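Local structure of meso-diaminopimelate dehydrogenase (Clostridium tetani, 3WGY) at residues R132-G135 and E136-P140; K212-E215 and Q216-T220; V51-S54 and R55-L58. The protein catalyses, in its parent form, the reversible NADP-dependent oxidative deamination of meso-2,6-diaminopimelate, and is seen here with the 2-oxo acid 4-methyl-2-oxovalerate bound. The protein carries 6 engineered substitutions. All coordinates share one frame; numbering follows the deposited sequence.

Contact 1: R132-G135 and E136-P140; sequences RLLG and ESILP
E136 takes the backbone carbonyl of R132 through its N, 3.0 Å from R132 O in a nearly straight bond (167°), and reaches back to the same oxygen with its side chain by way of a water. The water donates both to R132 O and to E136 OE1, 2.6 Å away. With chi1 at 64°, CG of E136 sits between the backbone N and the carbonyl carbon, and this folds the start of the chain back over the preceding turn, CG 3.5 Å from R132 O. OE2 makes a salt bridge to K316 of the second subunit, while the guanidinium of R132 turns away to D124. S137 grips L133 O twice, with its N and with OG, each 2.9 Å from L133 O; the hydroxyl arrives from above the carbonyl plane. A buried serine is suited to this place because the helix itself satisfies its hydroxyl. These are the last turns of helix 123-138, which lies between strand 264-273 and the second subunit, whose L313 packs on L134 and S137. I138 continues the i to i+4 pattern with its N on L134 O; its CG1 lies 3.8 Å from L134 CD1, the two branched chains side by side, and both touch M267. L139, the first residue to leave helical geometry, still gives its N to G135 O at 2.9 Å.

Contact 2: K212-E215 and Q216-T220; sequences KKIE and QDIKT
Four successive i to i+4 hydrogen bonds, from Q216 N to K212 O through K219 N to E215 O, carry the backbone through the last two turns of the helix, the straightest being that of K219 (163°). Helix 211-219 is the crossover of a beta-alpha-beta unit between strands 197-205 and 230-234, and its residues divide by face. I214 and I218 form the apolar side: CG2 of I214 lies 3.8 Å from CD1 of I218, the chains side by side and pointing the same way, and both pack on strand 230-234, I218 also on C201 and V203. Beta-branched isoleucine suits such a face, being stiff and wide near the backbone. Elsewhere on the helix, E215 stands between two lysines in a salt-bridge network. Its chain is extended, and OE1 takes a weak bond from K212 NZ at 3.5 Å, while OE2 faces K219 NZ across a long pair of 3.7 Å. The carboxylate probably eases the repulsion between the two ammonium groups. In Q216, chi1 of -59° sets CG opposite the carbonyl carbon and 3.3 Å from K212 O; a bend at chi2 then brings the amide alongside E215, its plane turned 71° from the carboxylate, with NE2 3.7 Å from E215 CD. At the end of the helix Q216 O is held by two donors of T220, the backbone N and the hydroxyl OG1, the latter 2.8 Å from Q216 O.

Contact 3: V51-S54 and R55-L58; sequences VHIS and RLEL
R55 N donates to H52 O at 2.9 Å in a fairly straight bond (164°), and one residue on, L56 N donates to I53 O at 3.2 Å. Both are i to i+3 bonds, as in a 3-10 turn, and in both the donor stands above the carbonyl plane; they turn the chain as it leaves strand 50-52, the edge strand of the parallel Rossmann-type sheet. The imidazole of H52 completes the turn. ND1 lies 3.0 Å from S54 N, which donates to it from well outside the ring plane, and 2.8 Å from S54 OG, where either atom may hold the proton. OG reaches it because chi1 of 58° places the hydroxyl between the backbone N and the carbonyl carbon. NE2 makes a weak bond to R37 O, so both ring nitrogens of the histidine are engaged. Apolar chains lie on the inner side: I53 CD1 approaches L56 CD2 at 4.3 Å, and both residues pack on F35 of the neighbouring strand 29-36. V51 is buried, and its CG1 meets R55 CB at 4.0 Å, the two chains crossing at about a right angle. Further out, L58 CD1 rests over the centre of one guanidinium face of R55. Tied through ND1 to the turn and through NE2 to the loop after strand 29-36, the histidine ring is probably limited in its rotation.

From the N terminus, contact 3 comes first, closing a short 3-10 turn at the end of strand 50-52, at the edge of the parallel sheet. Contact 1 follows at the end of helix 123-138, just before the chain enters strand 142-147, and contact 2 comes last, on the crossover helix between strands 197-205 and 230-234; these two lie along the last turns of their helices. The three are in series: each joins neighbouring residues, and none nests within or crosses another. Contacts 1 and 3 are on opposite sides of the chain's centre, their centres about 43 Å apart. All three pack on a sheet of their own chain, and contact 1 also meets the second subunit.

Contact 1: R132-G135 and E136-P140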
ATOM      1  N   ARG B 132       0.591  -4.036   6.742  1.00 24.42           N
ATOM      2  CA  ARG B 132       1.404  -4.510   7.868  1.00 25.20           C
ATOM      3  C   ARG B 132       2.418  -5.466   7.233  1.00 24.26           C
ATOM      4  O   ARG B 132       3.611  -5.418   7.519  1.00 26.58           O
ATOM      5  CB  ARG B 132       0.562  -5.288   8.889  1.00 23.39           C
ATOM      6  CG  ARG B 132      -0.499  -4.484   9.621  1.00 29.87           C
ATOM      7  CD  ARG B 132      -1.279  -5.382  10.592  1.00 36.19           C
ATOM      8  NE  ARG B 132      -2.538  -4.763  10.988  1.00 43.53           N
ATOM      9  CZ  ARG B 132      -3.738  -5.160  10.577  1.00 42.52           C
ATOM     10  NH1 ARG B 132      -3.877  -6.190   9.756  1.00 43.67           N
ATOM     11  NH2 ARG B 132      -4.805  -4.504  10.977  1.00 49.15           N
ATOM     12  N   LEU B 133       1.924  -6.325   6.348  1.00 25.15           N
ATOM     13  CA  LEU B 133       2.760  -7.298   5.657  1.00 25.49           C
ATOM     14  C   LEU B 133       3.878  -6.622   4.874  1.00 26.38           C
ATOM     15  O   LEU B 133       5.055  -6.960   5.021  1.00 25.04           O
ATOM     16  CB  LEU B 133       1.910  -8.148   4.708  1.00 25.44           C
ATOM     17  CG  LEU B 133       2.694  -9.165   3.872  1.00 27.43           C
ATOM     18  CD1 LEU B 133       3.593 -10.012   4.781  1.00 28.60           C
ATOM     19  CD2 LEU B 133       1.714 -10.040   3.086  1.00 28.25           C
ATOM     20  N   LEU B 134       3.497  -5.663   4.037  1.00 27.61           N
ATOM     21  CA  LEU B 134       4.463  -4.923   3.239  1.00 26.79           C
ATOM     22  C   LEU B 134       5.528  -4.314   4.145  1.00 26.45           C
ATOM     23  O   LEU B 134       6.723  -4.422   3.882  1.00 25.96           O
ATOM     24  CB  LEU B 134       3.758  -3.796   2.471  1.00 24.73           C
ATOM     25  CG  LEU B 134       4.631  -3.022   1.490  1.00 23.53           C
ATOM     26  CD1 LEU B 134       5.130  -3.999   0.427  1.00 23.98           C
ATOM     27  CD2 LEU B 134       3.816  -1.859   0.866  1.00 22.36           C
ATOM     28  N   GLY B 135       5.080  -3.679   5.222  1.00 28.68           N
ATOM     29  CA  GLY B 135       6.003  -3.037   6.134  1.00 26.83           C
ATOM     30  C   GLY B 135       7.049  -3.960   6.734  1.00 28.52           C
ATOM     31  O   GLY B 135       8.245  -3.653   6.709  1.00 25.65           O
ATOM     32  N   GLU B 136       6.613  -5.090   7.280  1.00 28.53           N
ATOM     33  CA  GLU B 136       7.568  -6.000   7.899  1.00 29.14           C
ATOM     34  C   GLU B 136       8.384  -6.769   6.870  1.00 27.43           C
ATOM     35  O   GLU B 136       9.437  -7.312   7.198  1.00 29.12           O
ATOM     36  CB  GLU B 136       6.869  -6.961   8.886  1.00 28.11           C
ATOM     37  CG  GLU B 136       5.862  -7.939   8.305  1.00 31.67           C
ATOM     38  CD  GLU B 136       5.315  -8.905   9.377  1.00 37.21           C
ATOM     39  OE1 GLU B 136       4.789  -8.419  10.404  1.00 35.25           O
ATOM     40  OE2 GLU B 136       5.413 -10.141   9.191  1.00 33.34           O
ATOM     41  N   SER B 137       7.922  -6.796   5.622  1.00 27.20           N
ATOM     42  CA  SER B 137       8.663  -7.493   4.574  1.00 26.77           C
ATOM     43  C   SER B 137       9.768  -6.600   4.040  1.00 26.48           C
ATOM     44  O   SER B 137      10.897  -7.044   3.839  1.00 27.40           O
ATOM     45  CB  SER B 137       7.740  -7.892   3.426  1.00 28.06           C
ATOM     46  OG  SER B 137       6.866  -8.928   3.823  1.00 28.90           O
ATOM     47  N   ILE B 138       9.433  -5.338   3.810  1.00 27.30           N
ATOM     48  CA  ILE B 138      10.391  -4.371   3.303  1.00 27.96           C
ATOM     49  C   ILE B 138      11.426  -3.983   4.370  1.00 26.73           C
ATOM     50  O   ILE B 138      12.619  -3.839   4.078  1.00 26.50           O
ATOM     51  CB  ILE B 138       9.671  -3.083   2.817  1.00 28.35           C
ATOM     52  CG1 ILE B 138       8.669  -3.409   1.700  1.00 28.50           C
ATOM     53  CG2 ILE B 138      10.688  -2.072   2.369  1.00 27.45           C
ATOM     54  CD1 ILE B 138       9.236  -4.189   0.544  1.00 31.54           C
ATOM     55  N   LEU B 139      10.967  -3.818   5.605  1.00 25.86           N
ATOM     56  CA  LEU B 139      11.851  -3.440   6.705  1.00 25.20           C
ATOM     57  C   LEU B 139      11.762  -4.500   7.805  1.00 26.73           C
ATOM     58  O   LEU B 139      11.100  -4.302   8.817  1.00 26.24           O
ATOM     59  CB  LEU B 139      11.434  -2.068   7.248  1.00 24.92           C
ATOM     60  CG  LEU B 139      11.534  -0.888   6.269  1.00 23.69           C
ATOM     61  CD1 LEU B 139      10.874   0.361   6.867  1.00 21.81           C
ATOM     62  CD2 LEU B 139      13.006  -0.628   5.939  1.00 25.86           C
ATOM     63  N   PRO B 140      12.441  -5.641   7.612  1.00 27.44           N
ATOM     64  CA  PRO B 140      12.457  -6.763   8.556  1.00 29.25           C
ATOM     65  C   PRO B 140      12.841  -6.397   9.978  1.00 30.69           C
ATOM     66  O   PRO B 140      12.427  -7.062  10.929  1.00 33.35           O
ATOM     67  CB  PRO B 140      13.440  -7.738   7.912  1.00 30.46           C
ATOM     68  CG  PRO B 140      14.376  -6.830   7.186  1.00 30.14           C
ATOM     69  CD  PRO B 140      13.434  -5.853   6.544  1.00 26.63           C
TER
HETATM   70  O   HOH W   1       4.124  -5.945  10.539  1.00 35.02           O

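Contact 2: K212-E215 and Q216-T220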
ATOM      1  N   LYS B 212     -21.321  14.132  37.419  1.00 42.62           N
ATOM      2  CA  LYS B 212     -19.985  13.756  37.853  1.00 43.63           C
ATOM      3  C   LYS B 212     -19.909  12.244  38.076  1.00 44.12           C
ATOM      4  O   LYS B 212     -18.886  11.618  37.801  1.00 45.54           O
ATOM      5  CB  LYS B 212     -19.602  14.500  39.139  1.00 43.89           C
ATOM      6  CG  LYS B 212     -18.125  14.401  39.492  1.00 43.73           C
ATOM      7  CD  LYS B 212     -17.249  14.995  38.394  1.00 42.48           C
ATOM      8  CE  LYS B 212     -15.780  14.840  38.708  1.00 42.49           C
ATOM      9  NZ  LYS B 212     -14.942  15.301  37.572  1.00 42.72           N
ATOM     10  N   LYS B 213     -21.007  11.659  38.545  1.00 43.45           N
ATOM     11  CA  LYS B 213     -21.068  10.229  38.817  1.00 42.45           C
ATOM     12  C   LYS B 213     -21.108   9.363  37.550  1.00 42.63           C
ATOM     13  O   LYS B 213     -20.568   8.249  37.526  1.00 42.41           O
ATOM     14  CB  LYS B 213     -22.284   9.933  39.690  1.00 43.77           C
ATOM     15  CG  LYS B 213     -22.192   8.619  40.429  1.00 47.93           C
ATOM     16  CD  LYS B 213     -22.355   8.806  41.938  1.00 49.40           C
ATOM     17  CE  LYS B 213     -23.769   9.235  42.312  1.00 51.20           C
ATOM     18  NZ  LYS B 213     -23.957   9.326  43.797  1.00 54.59           N
ATOM     19  N   ILE B 214     -21.758   9.863  36.507  1.00 40.70           N
ATOM     20  CA  ILE B 214     -21.838   9.130  35.245  1.00 40.28           C
ATOM     21  C   ILE B 214     -20.443   9.107  34.637  1.00 39.43           C
ATOM     22  O   ILE B 214     -19.970   8.076  34.162  1.00 39.01           O
ATOM     23  CB  ILE B 214     -22.804   9.825  34.253  1.00 39.00           C
ATOM     24  CG1 ILE B 214     -24.248   9.648  34.717  1.00 36.38           C
ATOM     25  CG2 ILE B 214     -22.613   9.261  32.855  1.00 37.75           C
ATOM     26  CD1 ILE B 214     -25.250  10.432  33.888  1.00 35.00           C
ATOM     27  N   GLU B 215     -19.793  10.264  34.681  1.00 40.74           N
ATOM     28  CA  GLU B 215     -18.453  10.436  34.149  1.00 42.75           C
ATOM     29  C   GLU B 215     -17.468   9.450  34.755  1.00 44.80           C
ATOM     30  O   GLU B 215     -16.600   8.915  34.061  1.00 44.82           O
ATOM     31  CB  GLU B 215     -17.969  11.854  34.433  1.00 44.37           C
ATOM     32  CG  GLU B 215     -16.674  12.220  33.755  1.00 46.69           C
ATOM     33  CD  GLU B 215     -16.128  13.527  34.267  1.00 49.37           C
ATOM     34  OE1 GLU B 215     -16.910  14.298  34.865  1.00 53.28           O
ATOM     35  OE2 GLU B 215     -14.926  13.787  34.069  1.00 52.23           O
ATOM     36  N   GLN B 216     -17.595   9.213  36.056  1.00 45.35           N
ATOM     37  CA  GLN B 216     -16.694   8.297  36.732  1.00 45.73           C
ATOM     38  C   GLN B 216     -17.107   6.837  36.569  1.00 45.56           C
ATOM     39  O   GLN B 216     -16.264   5.942  36.623  1.00 47.21           O
ATOM     40  CB  GLN B 216     -16.573   8.689  38.208  1.00 46.14           C
ATOM     41  CG  GLN B 216     -16.055  10.117  38.395  1.00 45.83           C
ATOM     42  CD  GLN B 216     -14.707  10.348  37.719  1.00 47.64           C
ATOM     43  OE1 GLN B 216     -13.709   9.719  38.066  1.00 46.96           O
ATOM     44  NE2 GLN B 216     -14.678  11.254  36.750  1.00 49.70           N
ATOM     45  N   ASP B 217     -18.396   6.589  36.360  1.00 45.68           N
ATOM     46  CA  ASP B 217     -18.855   5.223  36.152  1.00 44.03           C
ATOM     47  C   ASP B 217     -18.375   4.747  34.781  1.00 44.51           C
ATOM     48  O   ASP B 217     -18.061   3.571  34.589  1.00 44.53           O
ATOM     49  CB  ASP B 217     -20.376   5.156  36.217  1.00 43.98           C
ATOM     50  CG  ASP B 217     -20.895   5.337  37.623  1.00 45.47           C
ATOM     51  OD1 ASP B 217     -20.068   5.598  38.524  1.00 44.22           O
ATOM     52  OD2 ASP B 217     -22.118   5.221  37.829  1.00 45.18           O
ATOM     53  N   ILE B 218     -18.320   5.675  33.832  1.00 43.65           N
ATOM     54  CA  ILE B 218     -17.872   5.360  32.485  1.00 44.12           C
ATOM     55  C   ILE B 218     -16.360   5.166  32.474  1.00 45.69           C
ATOM     56  O   ILE B 218     -15.859   4.152  31.985  1.00 46.95           O
ATOM     57  CB  ILE B 218     -18.260   6.488  31.490  1.00 41.36           C
ATOM     58  CG1 ILE B 218     -19.774   6.480  31.265  1.00 38.51           C
ATOM     59  CG2 ILE B 218     -17.549   6.286  30.157  1.00 40.56           C
ATOM     60  CD1 ILE B 218     -20.283   7.601  30.381  1.00 35.32           C
ATOM     61  N   LYS B 219     -15.641   6.133  33.032  1.00 47.53           N
ATOM     62  CA  LYS B 219     -14.187   6.080  33.079  1.00 49.85           C
ATOM     63  C   LYS B 219     -13.609   4.846  33.783  1.00 51.31           C
ATOM     64  O   LYS B 219     -12.650   4.239  33.298  1.00 50.47           O
ATOM     65  CB  LYS B 219     -13.636   7.339  33.749  1.00 50.22           C
ATOM     66  CG  LYS B 219     -13.868   8.621  32.975  1.00 51.19           C
ATOM     67  CD  LYS B 219     -12.962   9.715  33.509  1.00 52.38           C
ATOM     68  CE  LYS B 219     -13.140  11.018  32.754  1.00 54.43           C
ATOM     69  NZ  LYS B 219     -11.966  11.920  32.923  1.00 54.13           N
ATOM     70  N   THR B 220     -14.184   4.474  34.921  1.00 51.97           N
ATOM     71  CA  THR B 220     -13.681   3.324  35.669  1.00 53.00           C
ATOM     72  C   THR B 220     -14.266   1.989  35.221  1.00 53.32           C
ATOM     73  O   THR B 220     -13.980   0.958  35.824  1.00 53.69           O
ATOM     74  CB  THR B 220     -13.955   3.475  37.183  1.00 53.17           C
ATOM     75  OG1 THR B 220     -15.369   3.461  37.413  1.00 52.05           O
ATOM     76  CG2 THR B 220     -13.374   4.777  37.704  1.00 51.31           C
TER

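Contact 3: V51-S54 and R55-L58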
ATOM      1  N   VAL B  51     -34.383 -10.614  -4.267  1.00 40.11           N
ATOM      2  CA  VAL B  51     -34.785 -12.005  -4.388  1.00 37.45           C
ATOM      3  C   VAL B  51     -34.681 -12.636  -3.014  1.00 36.21           C
ATOM      4  O   VAL B  51     -33.709 -12.403  -2.295  1.00 35.68           O
ATOM      5  CB  VAL B  51     -33.867 -12.763  -5.357  1.00 38.30           C
ATOM      6  CG1 VAL B  51     -34.162 -14.263  -5.302  1.00 34.56           C
ATOM      7  CG2 VAL B  51     -34.057 -12.222  -6.767  1.00 37.22           C
ATOM      8  N   HIS B  52     -35.678 -13.429  -2.639  1.00 35.21           N
ATOM      9  CA  HIS B  52     -35.650 -14.066  -1.332  1.00 34.51           C
ATOM     10  C   HIS B  52     -34.533 -15.098  -1.271  1.00 33.61           C
ATOM     11  O   HIS B  52     -34.313 -15.855  -2.223  1.00 36.24           O
ATOM     12  CB  HIS B  52     -37.004 -14.712  -0.998  1.00 34.45           C
ATOM     13  CG  HIS B  52     -37.116 -15.146   0.433  1.00 34.13           C
ATOM     14  ND1 HIS B  52     -36.745 -16.407   0.859  1.00 32.64           N
ATOM     15  CD2 HIS B  52     -37.457 -14.456   1.549  1.00 34.20           C
ATOM     16  CE1 HIS B  52     -36.851 -16.471   2.174  1.00 36.49           C
ATOM     17  NE2 HIS B  52     -37.276 -15.299   2.618  1.00 34.25           N
ATOM     18  N   ILE B  53     -33.837 -15.105  -0.138  1.00 33.39           N
ATOM     19  CA  ILE B  53     -32.710 -15.984   0.126  1.00 31.05           C
ATOM     20  C   ILE B  53     -32.982 -17.465  -0.150  1.00 32.48           C
ATOM     21  O   ILE B  53     -32.058 -18.224  -0.434  1.00 29.85           O
ATOM     22  CB  ILE B  53     -32.246 -15.821   1.604  1.00 35.14           C
ATOM     23  CG1 ILE B  53     -30.967 -16.613   1.857  1.00 34.72           C
ATOM     24  CG2 ILE B  53     -33.327 -16.302   2.553  1.00 34.47           C
ATOM     25  CD1 ILE B  53     -29.791 -16.104   1.083  1.00 37.21           C
ATOM     26  N   SER B  54     -34.242 -17.884  -0.062  1.00 30.57           N
ATOM     27  CA  SER B  54     -34.574 -19.292  -0.300  1.00 32.25           C
ATOM     28  C   SER B  54     -34.352 -19.707  -1.753  1.00 32.79           C
ATOM     29  O   SER B  54     -34.255 -20.898  -2.055  1.00 33.55           O
ATOM     30  CB  SER B  54     -36.030 -19.564   0.072  1.00 30.92           C
ATOM     31  OG  SER B  54     -36.891 -18.716  -0.667  1.00 32.01           O
ATOM     32  N   ARG B  55     -34.282 -18.730  -2.649  1.00 34.31           N
ATOM     33  CA  ARG B  55     -34.086 -19.010  -4.069  1.00 36.40           C
ATOM     34  C   ARG B  55     -32.659 -18.738  -4.531  1.00 38.83           C
ATOM     35  O   ARG B  55     -32.405 -18.573  -5.727  1.00 39.75           O
ATOM     36  CB  ARG B  55     -35.066 -18.189  -4.908  1.00 35.82           C
ATOM     37  CG  ARG B  55     -36.522 -18.601  -4.699  1.00 38.10           C
ATOM     38  CD  ARG B  55     -37.480 -17.546  -5.198  1.00 39.05           C
ATOM     39  NE  ARG B  55     -37.479 -17.387  -6.650  1.00 39.33           N
ATOM     40  CZ  ARG B  55     -38.040 -18.238  -7.506  1.00 37.79           C
ATOM     41  NH1 ARG B  55     -38.650 -19.332  -7.070  1.00 38.13           N
ATOM     42  NH2 ARG B  55     -38.010 -17.979  -8.805  1.00 36.69           N
ATOM     43  N   LEU B  56     -31.727 -18.695  -3.584  1.00 40.30           N
ATOM     44  CA  LEU B  56     -30.329 -18.450  -3.909  1.00 41.60           C
ATOM     45  C   LEU B  56     -29.812 -19.518  -4.865  1.00 43.06           C
ATOM     46  O   LEU B  56     -29.189 -19.213  -5.880  1.00 42.54           O
ATOM     47  CB  LEU B  56     -29.483 -18.467  -2.639  1.00 44.92           C
ATOM     48  CG  LEU B  56     -27.990 -18.259  -2.873  1.00 44.20           C
ATOM     49  CD1 LEU B  56     -27.771 -16.934  -3.565  1.00 44.60           C
ATOM     50  CD2 LEU B  56     -27.266 -18.297  -1.553  1.00 45.79           C
ATOM     51  N   GLU B  57     -30.078 -20.773  -4.520  1.00 42.98           N
ATOM     52  CA  GLU B  57     -29.663 -21.922  -5.313  1.00 45.20           C
ATOM     53  C   GLU B  57     -30.015 -21.820  -6.799  1.00 44.68           C
ATOM     54  O   GLU B  57     -29.308 -22.355  -7.649  1.00 46.16           O
ATOM     55  CB  GLU B  57     -30.299 -23.183  -4.737  1.00 50.40           C
ATOM     56  CG  GLU B  57     -31.794 -23.023  -4.450  1.00 57.08           C
ATOM     57  CD  GLU B  57     -32.449 -24.310  -3.969  1.00 61.03           C
ATOM     58  OE1 GLU B  57     -33.651 -24.270  -3.625  1.00 62.21           O
ATOM     59  OE2 GLU B  57     -31.768 -25.359  -3.939  1.00 63.51           O
ATOM     60  N   LEU B  58     -31.106 -21.133  -7.110  1.00 41.54           N
ATOM     61  CA  LEU B  58     -31.551 -20.992  -8.492  1.00 41.61           C
ATOM     62  C   LEU B  58     -30.663 -20.096  -9.341  1.00 42.49           C
ATOM     63  O   LEU B  58     -30.812 -20.040 -10.565  1.00 42.99           O
ATOM     64  CB  LEU B  58     -32.983 -20.447  -8.522  1.00 38.56           C
ATOM     65  CG  LEU B  58     -33.994 -21.296  -7.752  1.00 36.51           C
ATOM     66  CD1 LEU B  58     -35.366 -20.623  -7.738  1.00 35.47           C
ATOM     67  CD2 LEU B  58     -34.064 -22.672  -8.391  1.00 36.95           C
TER